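Local coordinates for protein methylmalonate-semialdehyde dehydrogenase (PDB 4ZZ7) that probably catalyses the NAD-dependent, CoA-acylating oxidation of methylmalonate semialdehyde to propionyl-CoA, at residues G250-H255 and Y411-C416; L286-A291 and V390-R395; D404-H409 and I432-V437. One frame throughout, in Å; residues are numbered along the deposited sequence.

Contact 1. Residues G250-H255 and Y411-C416; sequences GGAKNH and YGNGTC. With NAD (nicotinamide-adenine-dinucleotide), chain M.
With CG swung opposite its own carbonyl carbon (chi1 -53°), Y411 lays one ring face over the G251-A252 peptide, while T415, whose OG1 lies opposite the backbone N (chi1 -172°), turns its hydroxyl to the carbonyl of H255. The amide N of A252 sits over the centre of the Y411 ring, and G251 CA makes a CH-pi contact 4.2 Å from the ring centroid. H255 O accepts two bonds: C416 N arrives in the carbonyl plane at 3.1 Å, and T415 OG1 comes in tilted from that plane at 2.8 Å. Here parallel strands 254-258 and 411-418 lie side by side in the catalytic domain of the aldehyde dehydrogenase fold, and the loop leading into the first and the break within the second, at N413, reach the cofactor. N413 packs its CB against A252 CB at 3.5 Å, and its ND2 is held by C283 O, the backbone of what is probably the nucleophilic cysteine, with a weak second bond to O7N of the NAD carboxamide at 3.1 Å. A water bridges the segments, accepting from K253 N and N413 N. H255 ND1 bonds K253 O in the imidazole plane, though well above the carbonyl plane.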
loop_
_atom_site.group_PDB
_atom_site.type_symbol
_atom_site.label_atom_id
_atom_site.label_comp_id
_atom_site.label_asym_id
_atom_site.label_seq_id
_atom_site.Cartn_x
_atom_site.Cartn_y
_atom_site.Cartn_z
ATOM N N GLY A 250 8.159 12.798 23.778
ATOM C CA GLY A 250 8.428 13.149 25.168
ATOM C C GLY A 250 9.329 12.163 25.888
ATOM O O GLY A 250 10.141 11.489 25.274
ATOM N N GLY A 251 9.167 12.073 27.204
ATOM C CA GLY A 251 10.010 11.218 28.029
ATOM C C GLY A 251 9.667 9.747 28.033
ATOM O O GLY A 251 8.757 9.305 27.325
ATOM N N ALA A 252 10.390 8.997 28.863
ATOM C CA ALA A 252 10.305 7.538 28.870
ATOM C C ALA A 252 10.800 6.874 30.167
ATOM O O ALA A 252 11.693 7.380 30.830
ATOM C CB ALA A 252 11.087 7.020 27.691
ATOM N N LYS A 253 10.178 5.757 30.525
ATOM C CA LYS A 253 10.703 4.827 31.546
ATOM C C LYS A 253 10.582 3.390 31.023
ATOM O O LYS A 253 9.568 2.693 31.237
ATOM C CB LYS A 253 9.987 4.969 32.903
ATOM C CG LYS A 253 10.847 5.572 34.017
ATOM C CD LYS A 253 11.743 4.547 34.702
ATOM C CE LYS A 253 12.508 5.150 35.881
ATOM N NZ LYS A 253 13.753 5.854 35.500
ATOM N N ASN A 254 11.625 2.952 30.321
ATOM C CA ASN A 254 11.527 1.703 29.569
ATOM C C ASN A 254 11.789 0.502 30.456
ATOM O O ASN A 254 12.846 0.403 31.051
ATOM C CB ASN A 254 12.475 1.721 28.372
ATOM C CG ASN A 254 11.980 2.610 27.208
ATOM O OD1 ASN A 254 12.349 2.389 26.063
ATOM N ND2 ASN A 254 11.150 3.581 27.482
ATOM N N HIS A 255 10.805 -0.395 30.535
ATOM C CA HIS A 255 10.866 -1.590 31.372
ATOM C C HIS A 255 11.168 -2.834 30.542
ATOM O O HIS A 255 10.679 -2.958 29.437
ATOM C CB HIS A 255 9.524 -1.835 32.066
ATOM C CG HIS A 255 9.180 -0.855 33.151
ATOM N ND1 HIS A 255 9.176 0.512 32.954
ATOM C CD2 HIS A 255 8.765 -1.049 34.423
ATOM C CE1 HIS A 255 8.803 1.116 34.067
ATOM N NE2 HIS A 255 8.551 0.191 34.973
ATOM N N TYR A 411 4.719 7.112 31.407
ATOM C CA TYR A 411 5.258 6.851 30.077
ATOM C C TYR A 411 4.945 5.456 29.481
ATOM O O TYR A 411 4.646 4.492 30.187
ATOM C CB TYR A 411 6.770 7.053 30.104
ATOM C CG TYR A 411 7.234 8.396 30.648
ATOM C CD1 TYR A 411 6.703 9.612 30.174
ATOM C CD2 TYR A 411 8.219 8.466 31.626
ATOM C CE1 TYR A 411 7.142 10.841 30.677
ATOM C CE2 TYR A 411 8.658 9.691 32.124
ATOM C CZ TYR A 411 8.118 10.870 31.649
ATOM O OH TYR A 411 8.584 12.062 32.134
ATOM N N GLY A 412 5.012 5.376 28.157
ATOM C CA GLY A 412 4.900 4.109 27.435
ATOM C C GLY A 412 5.659 4.168 26.114
ATOM O O GLY A 412 5.110 3.822 25.067
ATOM N N ASN A 413 6.923 4.605 26.171
ATOM C CA ASN A 413 7.723 4.835 24.965
ATOM C C ASN A 413 8.171 3.510 24.392
ATOM O O ASN A 413 7.781 3.170 23.286
ATOM C CB ASN A 413 8.926 5.751 25.239
ATOM C CG ASN A 413 9.326 6.602 24.029
ATOM O OD1 ASN A 413 8.528 6.863 23.148
ATOM N ND2 ASN A 413 10.565 7.065 24.010
ATOM N N GLY A 414 8.933 2.742 25.168
ATOM C CA GLY A 414 9.500 1.470 24.707
ATOM C C GLY A 414 9.586 0.432 25.814
ATOM O O GLY A 414 9.753 0.780 26.975
ATOM N N THR A 415 9.484 -0.845 25.457
ATOM C CA THR A 415 9.559 -1.928 26.418
ATOM C C THR A 415 10.178 -3.146 25.768
ATOM O O THR A 415 10.252 -3.213 24.532
ATOM C CB THR A 415 8.174 -2.323 26.921
ATOM O OG1 THR A 415 8.309 -3.266 27.992
ATOM C CG2 THR A 415 7.330 -2.957 25.811
ATOM N N CYS A 416 10.610 -4.109 26.596
ATOM C CA CYS A 416 11.150 -5.395 26.114
ATOM C C CYS A 416 10.686 -6.541 27.007
ATOM O O CYS A 416 10.356 -6.338 28.162
ATOM C CB CYS A 416 12.691 -5.389 26.028
ATOM S SG CYS A 416 13.501 -7.035 25.772
HETATM P PA NAD M . 14.003 19.438 26.374
HETATM O O1A NAD M . 14.619 20.494 27.287
HETATM O O2A NAD M . 12.669 18.785 26.694
HETATM O O5B NAD M . 13.806 20.093 24.902
HETATM C C5B NAD M . 14.819 20.097 23.886
HETATM C C4B NAD M . 14.607 21.232 22.884
HETATM O O4B NAD M . 13.538 22.083 23.304
HETATM C C3B NAD M . 15.822 22.140 22.719
HETATM O O3B NAD M . 15.984 22.412 21.325
HETATM C C2B NAD M . 15.509 23.377 23.557
HETATM O O2B NAD M . 15.954 24.650 23.080
HETATM C C1B NAD M . 13.992 23.411 23.586
HETATM N N9A NAD M . 13.451 23.898 24.891
HETATM C C8A NAD M . 13.935 23.597 26.131
HETATM N N7A NAD M . 13.192 24.192 27.088
HETATM C C5A NAD M . 12.210 24.896 26.473
HETATM C C6A NAD M . 11.081 25.768 26.913
HETATM N N6A NAD M . 10.873 25.986 28.229
HETATM N N1A NAD M . 10.282 26.315 25.957
HETATM C C2A NAD M . 10.498 26.095 24.624
HETATM N N3A NAD M . 11.491 25.317 24.145
HETATM C C4A NAD M . 12.371 24.706 25.008
HETATM O O3 NAD M . 15.099 18.244 26.125
HETATM P PN NAD M . 16.704 18.211 26.459
HETATM O O1N NAD M . 17.486 19.119 25.504
HETATM O O2N NAD M . 17.011 18.261 27.962
HETATM O O5D NAD M . 16.889 16.687 25.990
HETATM C C5D NAD M . 16.493 15.611 26.857
HETATM C C4D NAD M . 15.084 15.037 26.601
HETATM O O4D NAD M . 14.902 14.404 25.314
HETATM C C3D NAD M . 14.753 13.945 27.632
HETATM O O3D NAD M . 13.844 14.437 28.623
HETATM C C2D NAD M . 14.165 12.758 26.853
HETATM O O2D NAD M . 12.968 12.256 27.458
HETATM C C1D NAD M . 13.934 13.353 25.475
HETATM N N1N NAD M . 13.988 12.409 24.364
HETATM C C2N NAD M . 12.816 11.977 23.880
HETATM C C3N NAD M . 12.776 11.087 22.812
HETATM C C7N NAD M . 11.486 10.541 22.248
HETATM O O7N NAD M . 10.617 9.985 22.929
HETATM N N7N NAD M . 11.340 10.644 20.938
HETATM C C4N NAD M . 13.972 10.681 22.231
HETATM C C5N NAD M . 15.182 11.141 22.735
HETATM C C6N NAD M . 15.161 12.022 23.819
HETATM O O HOH W 1 8.564 4.324 28.244
#

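Contact 2. Residues L286-A291 and V390-R395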
loop_
_atom_site.group_PDB
_atom_site.type_symbol
_atom_site.label_atom_id
_atom_site.label_comp_id
_atom_site.label_asym_id
_atom_site.label_seq_id
_atom_site.Cartn_x
_atom_site.Cartn_y
_atom_site.Cartn_z
ATOM N N LEU A 286 16.972 1.532 28.526
ATOM C CA LEU A 286 16.286 0.575 29.359
ATOM C C LEU A 286 16.691 0.759 30.824
ATOM O O LEU A 286 17.752 0.294 31.246
ATOM C CB LEU A 286 16.578 -0.830 28.875
ATOM C CG LEU A 286 15.305 -1.644 28.973
ATOM C CD1 LEU A 286 15.465 -2.788 28.034
ATOM C CD2 LEU A 286 15.029 -2.140 30.379
ATOM N N SER A 287 15.822 1.439 31.580
ATOM C CA SER A 287 16.105 1.903 32.953
ATOM C C SER A 287 15.518 1.023 34.058
ATOM O O SER A 287 15.897 1.155 35.220
ATOM C CB SER A 287 15.584 3.323 33.130
ATOM O OG SER A 287 14.354 3.466 32.472
ATOM N N VAL A 288 14.599 0.132 33.699
ATOM C CA VAL A 288 13.936 -0.729 34.668
ATOM C C VAL A 288 13.899 -2.180 34.183
ATOM O O VAL A 288 13.373 -2.496 33.123
ATOM C CB VAL A 288 12.502 -0.248 34.960
ATOM C CG1 VAL A 288 11.898 -1.020 36.123
ATOM C CG2 VAL A 288 12.478 1.239 35.268
ATOM N N ALA A 289 14.460 -3.068 34.983
ATOM C CA ALA A 289 14.372 -4.490 34.707
ATOM C C ALA A 289 13.363 -5.080 35.696
ATOM O O ALA A 289 13.537 -5.007 36.913
ATOM C CB ALA A 289 15.741 -5.133 34.862
ATOM N N VAL A 290 12.271 -5.611 35.183
ATOM C CA VAL A 290 11.248 -6.189 36.048
ATOM C C VAL A 290 11.445 -7.704 36.133
ATOM O O VAL A 290 11.021 -8.441 35.247
ATOM C CB VAL A 290 9.836 -5.841 35.550
ATOM C CG1 VAL A 290 8.778 -6.285 36.549
ATOM C CG2 VAL A 290 9.720 -4.346 35.322
ATOM N N ALA A 291 12.088 -8.162 37.204
ATOM C CA ALA A 291 12.384 -9.574 37.374
ATOM C C ALA A 291 11.169 -10.290 37.948
ATOM O O ALA A 291 10.726 -9.983 39.037
ATOM C CB ALA A 291 13.581 -9.755 38.279
ATOM N N VAL A 390 21.907 4.458 34.905
ATOM C CA VAL A 390 21.347 3.853 36.115
ATOM C C VAL A 390 20.369 2.770 35.716
ATOM O O VAL A 390 19.431 3.039 34.983
ATOM C CB VAL A 390 20.619 4.916 36.986
ATOM C CG1 VAL A 390 20.004 4.309 38.244
ATOM C CG2 VAL A 390 21.557 6.062 37.357
ATOM N N LEU A 391 20.574 1.559 36.219
ATOM C CA LEU A 391 19.634 0.472 36.010
ATOM C C LEU A 391 18.934 0.084 37.314
ATOM O O LEU A 391 19.582 -0.338 38.253
ATOM C CB LEU A 391 20.367 -0.739 35.474
ATOM C CG LEU A 391 19.593 -1.691 34.546
ATOM C CD1 LEU A 391 20.260 -3.065 34.556
ATOM C CD2 LEU A 391 18.105 -1.825 34.859
ATOM N N GLN A 392 17.608 0.238 37.346
ATOM C CA GLN A 392 16.742 -0.173 38.476
ATOM C C GLN A 392 16.131 -1.552 38.231
ATOM O O GLN A 392 15.748 -1.876 37.112
ATOM C CB GLN A 392 15.626 0.857 38.688
ATOM C CG GLN A 392 16.130 2.137 39.318
ATOM C CD GLN A 392 15.201 3.322 39.145
ATOM O OE1 GLN A 392 14.745 3.611 38.047
ATOM N NE2 GLN A 392 14.957 4.045 40.227
ATOM N N VAL A 393 16.027 -2.369 39.269
ATOM C CA VAL A 393 15.409 -3.711 39.126
ATOM C C VAL A 393 14.301 -3.908 40.152
ATOM O O VAL A 393 14.540 -3.838 41.349
ATOM C CB VAL A 393 16.436 -4.868 39.144
ATOM C CG1 VAL A 393 17.616 -4.501 39.994
ATOM C CG2 VAL A 393 15.837 -6.184 39.616
ATOM N N VAL A 394 13.091 -4.111 39.639
ATOM C CA VAL A 394 11.922 -4.389 40.432
ATOM C C VAL A 394 11.705 -5.895 40.404
ATOM O O VAL A 394 11.986 -6.561 39.406
ATOM C CB VAL A 394 10.665 -3.693 39.855
ATOM C CG1 VAL A 394 9.402 -4.057 40.644
ATOM C CG2 VAL A 394 10.847 -2.181 39.837
ATOM N N ARG A 395 11.194 -6.413 41.519
ATOM C CA ARG A 395 10.841 -7.814 41.652
ATOM C C ARG A 395 9.316 -7.896 41.745
ATOM O O ARG A 395 8.687 -7.050 42.377
ATOM C CB ARG A 395 11.559 -8.411 42.869
ATOM C CG ARG A 395 13.084 -8.462 42.695
ATOM C CD ARG A 395 13.862 -8.317 44.001
ATOM N NE ARG A 395 15.314 -8.358 43.793
ATOM C CZ ARG A 395 16.031 -9.469 43.606
ATOM N NH1 ARG A 395 17.348 -9.399 43.428
ATOM N NH2 ARG A 395 15.454 -10.652 43.607
#
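A289 and V393 face one another at the middle of a regular parallel ladder in which four backbone bonds join 286-291 to 390-395. A289 straddles its partner: its N donates to Q392 O at 2.8 Å, and its O accepts from V394 N at 2.9 Å. The ladder is extended by Q392 N to S287 O at 2.9 Å and by A291 N to V394 O at 2.7 Å. Weaker CA-H...O contacts fill in between, among them V288 CA to Q392 O at 3.3 Å.

Apolar contacts differ on the two faces. On one, V288 has CG1 opposite its backbone N (chi1 -171°) and thereby reaches diagonally to V394 CG2, 4.0 Å away, the two valines crossing obliquely. On the other, the small A289 leaves its CB to L391, whose CD2 lies 4.1 Å off and also touches S287 O.

The polar ends find partners outside the two strands: the R395 guanidinium forms salt bridges with D298 and D373, and Q392 NE2 donates to S381 O. Two strands running only 22° apart, with 254-258 bonded to the far edge of 286-291, are typical of the parallel alpha/beta sheet in the catalytic domain of aldehyde dehydrogenases.

Contact 3. Residues D404-H409 and I432-V437; sequences DLIDAH and IQVGMV
I406, on the last turns of helix 399-408, meets I432 with the two side chains crossing at about a right angle. Its CB already lies 3.9 Å from I432 CD1. The CG2 branch, opposite the backbone N, touches that same methyl at 3.8 Å and also V434 CG1 at 3.9 Å, thus filling the notch between the two residues. At the tip, I406 CD1 still grazes I432 CD1 at 4.0 Å. I406 further rests on T415, H255 and I257, so the helix lies against the sheet through this residue.

One helical position on, D407 supplies the polar half. Its CG is placed beside its own backbone N (chi1 -68°), and OD1 accepts the amide N-H of Q433 at 2.9 Å, on the syn side and 18° out of the carboxylate plane. The same OD1 sits against Q433 CB and CG, the two side chains crossing at a slant with carboxylate and amide planes 66° apart, whereas the Q433 amide turns back so that NE2 reaches N431 O. Q433 is the centre of an inverse gamma turn, and exchanging D407 for an alanine would probably leave the Q433 N-H without this acceptor and the turn freer to shift against the helix. A carboxylate oxygen gripping a backbone N-H beside an apolar patch suggests that the helix helps to hold the turn in place, close to where K478 of a second subunit bonds I432 O.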
loop_
_atom_site.group_PDB
_atom_site.type_symbol
_atom_site.label_atom_id
_atom_site.label_comp_id
_atom_site.label_asym_id
_atom_site.label_seq_id
_atom_site.Cartn_x
_atom_site.Cartn_y
_atom_site.Cartn_z
ATOM N N ASP A 404 1.133 -5.059 34.397
ATOM C CA ASP A 404 0.261 -4.076 35.031
ATOM C C ASP A 404 1.121 -2.920 35.485
ATOM O O ASP A 404 0.735 -1.776 35.330
ATOM C CB ASP A 404 -0.471 -4.642 36.263
ATOM C CG ASP A 404 -1.487 -5.723 35.935
ATOM O OD1 ASP A 404 -1.985 -5.771 34.795
ATOM O OD2 ASP A 404 -1.791 -6.535 36.854
ATOM N N LEU A 405 2.284 -3.230 36.062
ATOM C CA LEU A 405 3.207 -2.203 36.541
ATOM C C LEU A 405 3.626 -1.270 35.385
ATOM O O LEU A 405 3.662 -0.045 35.563
ATOM C CB LEU A 405 4.424 -2.856 37.199
ATOM C CG LEU A 405 5.566 -1.944 37.635
ATOM C CD1 LEU A 405 5.157 -1.091 38.815
ATOM C CD2 LEU A 405 6.769 -2.801 37.974
ATOM N N ILE A 406 3.909 -1.848 34.209
ATOM C CA ILE A 406 4.346 -1.063 33.052
ATOM C C ILE A 406 3.217 -0.142 32.594
ATOM O O ILE A 406 3.423 1.063 32.454
ATOM C CB ILE A 406 4.852 -1.958 31.886
ATOM C CG1 ILE A 406 6.149 -2.663 32.285
ATOM C CG2 ILE A 406 5.156 -1.120 30.644
ATOM C CD1 ILE A 406 6.546 -3.835 31.416
ATOM N N ASP A 407 2.035 -0.725 32.376
ATOM C CA ASP A 407 0.835 0.006 31.928
ATOM C C ASP A 407 0.434 1.121 32.890
ATOM O O ASP A 407 -0.125 2.133 32.475
ATOM C CB ASP A 407 -0.369 -0.932 31.777
ATOM C CG ASP A 407 -0.214 -1.921 30.650
ATOM O OD1 ASP A 407 0.463 -1.609 29.647
ATOM O OD2 ASP A 407 -0.774 -3.026 30.782
ATOM N N ALA A 408 0.686 0.913 34.180
ATOM C CA ALA A 408 0.400 1.918 35.220
ATOM C C ALA A 408 1.255 3.169 35.067
ATOM O O ALA A 408 0.790 4.260 35.360
ATOM C CB ALA A 408 0.605 1.328 36.612
ATOM N N HIS A 409 2.492 3.005 34.599
ATOM C CA HIS A 409 3.453 4.105 34.514
ATOM C C HIS A 409 2.974 5.252 33.629
ATOM O O HIS A 409 2.176 5.073 32.708
ATOM C CB HIS A 409 4.825 3.615 34.022
ATOM C CG HIS A 409 5.956 4.453 34.513
ATOM N ND1 HIS A 409 6.335 5.621 33.898
ATOM C CD2 HIS A 409 6.751 4.327 35.601
ATOM C CE1 HIS A 409 7.326 6.176 34.568
ATOM N NE2 HIS A 409 7.602 5.408 35.605
ATOM N N ILE A 432 0.543 -5.086 25.674
ATOM C CA ILE A 432 1.320 -4.061 26.420
ATOM C C ILE A 432 1.065 -2.654 25.888
ATOM O O ILE A 432 1.071 -2.440 24.685
ATOM C CB ILE A 432 2.838 -4.368 26.475
ATOM C CG1 ILE A 432 3.538 -3.494 27.526
ATOM C CG2 ILE A 432 3.508 -4.222 25.118
ATOM C CD1 ILE A 432 3.361 -3.991 28.958
ATOM N N GLN A 433 0.850 -1.700 26.790
ATOM C CA GLN A 433 0.433 -0.351 26.404
ATOM C C GLN A 433 1.619 0.580 26.196
ATOM O O GLN A 433 1.688 1.641 26.815
ATOM C CB GLN A 433 -0.510 0.240 27.454
ATOM C CG GLN A 433 -1.796 -0.546 27.664
ATOM C CD GLN A 433 -2.670 -0.603 26.408
ATOM O OE1 GLN A 433 -3.106 0.440 25.889
ATOM N NE2 GLN A 433 -2.933 -1.816 25.909
ATOM N N VAL A 434 2.563 0.163 25.343
ATOM C CA VAL A 434 3.667 1.018 24.877
ATOM C C VAL A 434 3.838 0.894 23.358
ATOM O O VAL A 434 3.541 -0.136 22.757
ATOM C CB VAL A 434 5.005 0.757 25.638
ATOM C CG1 VAL A 434 4.762 0.036 26.944
ATOM C CG2 VAL A 434 6.009 -0.030 24.809
ATOM N N GLY A 435 4.358 1.952 22.758
ATOM C CA GLY A 435 4.449 2.070 21.306
ATOM C C GLY A 435 5.450 1.152 20.626
ATOM O O GLY A 435 5.192 0.611 19.561
ATOM N N MET A 436 6.615 0.999 21.227
ATOM C CA MET A 436 7.660 0.170 20.647
ATOM C C MET A 436 8.049 -0.980 21.578
ATOM O O MET A 436 8.574 -0.769 22.655
ATOM C CB MET A 436 8.857 1.048 20.312
ATOM C CG MET A 436 8.556 2.067 19.235
ATOM S SD MET A 436 9.552 3.550 19.342
ATOM C CE MET A 436 8.827 4.381 20.740
ATOM N N VAL A 437 7.798 -2.192 21.112
ATOM C CA VAL A 437 7.901 -3.405 21.880
ATOM C C VAL A 437 9.037 -4.239 21.335
ATOM O O VAL A 437 9.156 -4.415 20.113
ATOM C CB VAL A 437 6.632 -4.223 21.685
ATOM C CG1 VAL A 437 6.673 -5.496 22.490
ATOM C CG2 VAL A 437 5.419 -3.401 22.052
#

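All three contacts belong to the catalytic domain and reach one sheet, yet they sample different parts of it. Contact 1 joins strands 254-258 and 411-418; contact 2, its centre about 12 Å away, adds 286-292 and 390-396 beyond the shared neighbour 254-258, where N254 O meets V288 N. Contact 3, about 8 Å from contact 1, sets helix 399-408 against the approach to strand 436-439, the neighbour of 411-418. Along the chain, contact 2 falls wholly between the two halves of contact 1, whereas contacts 1 and 3 interleave. L405 packs on V394, tying 3 to 2. The sheet thus links the cofactor end to the subunit interface, where it continues into another chain.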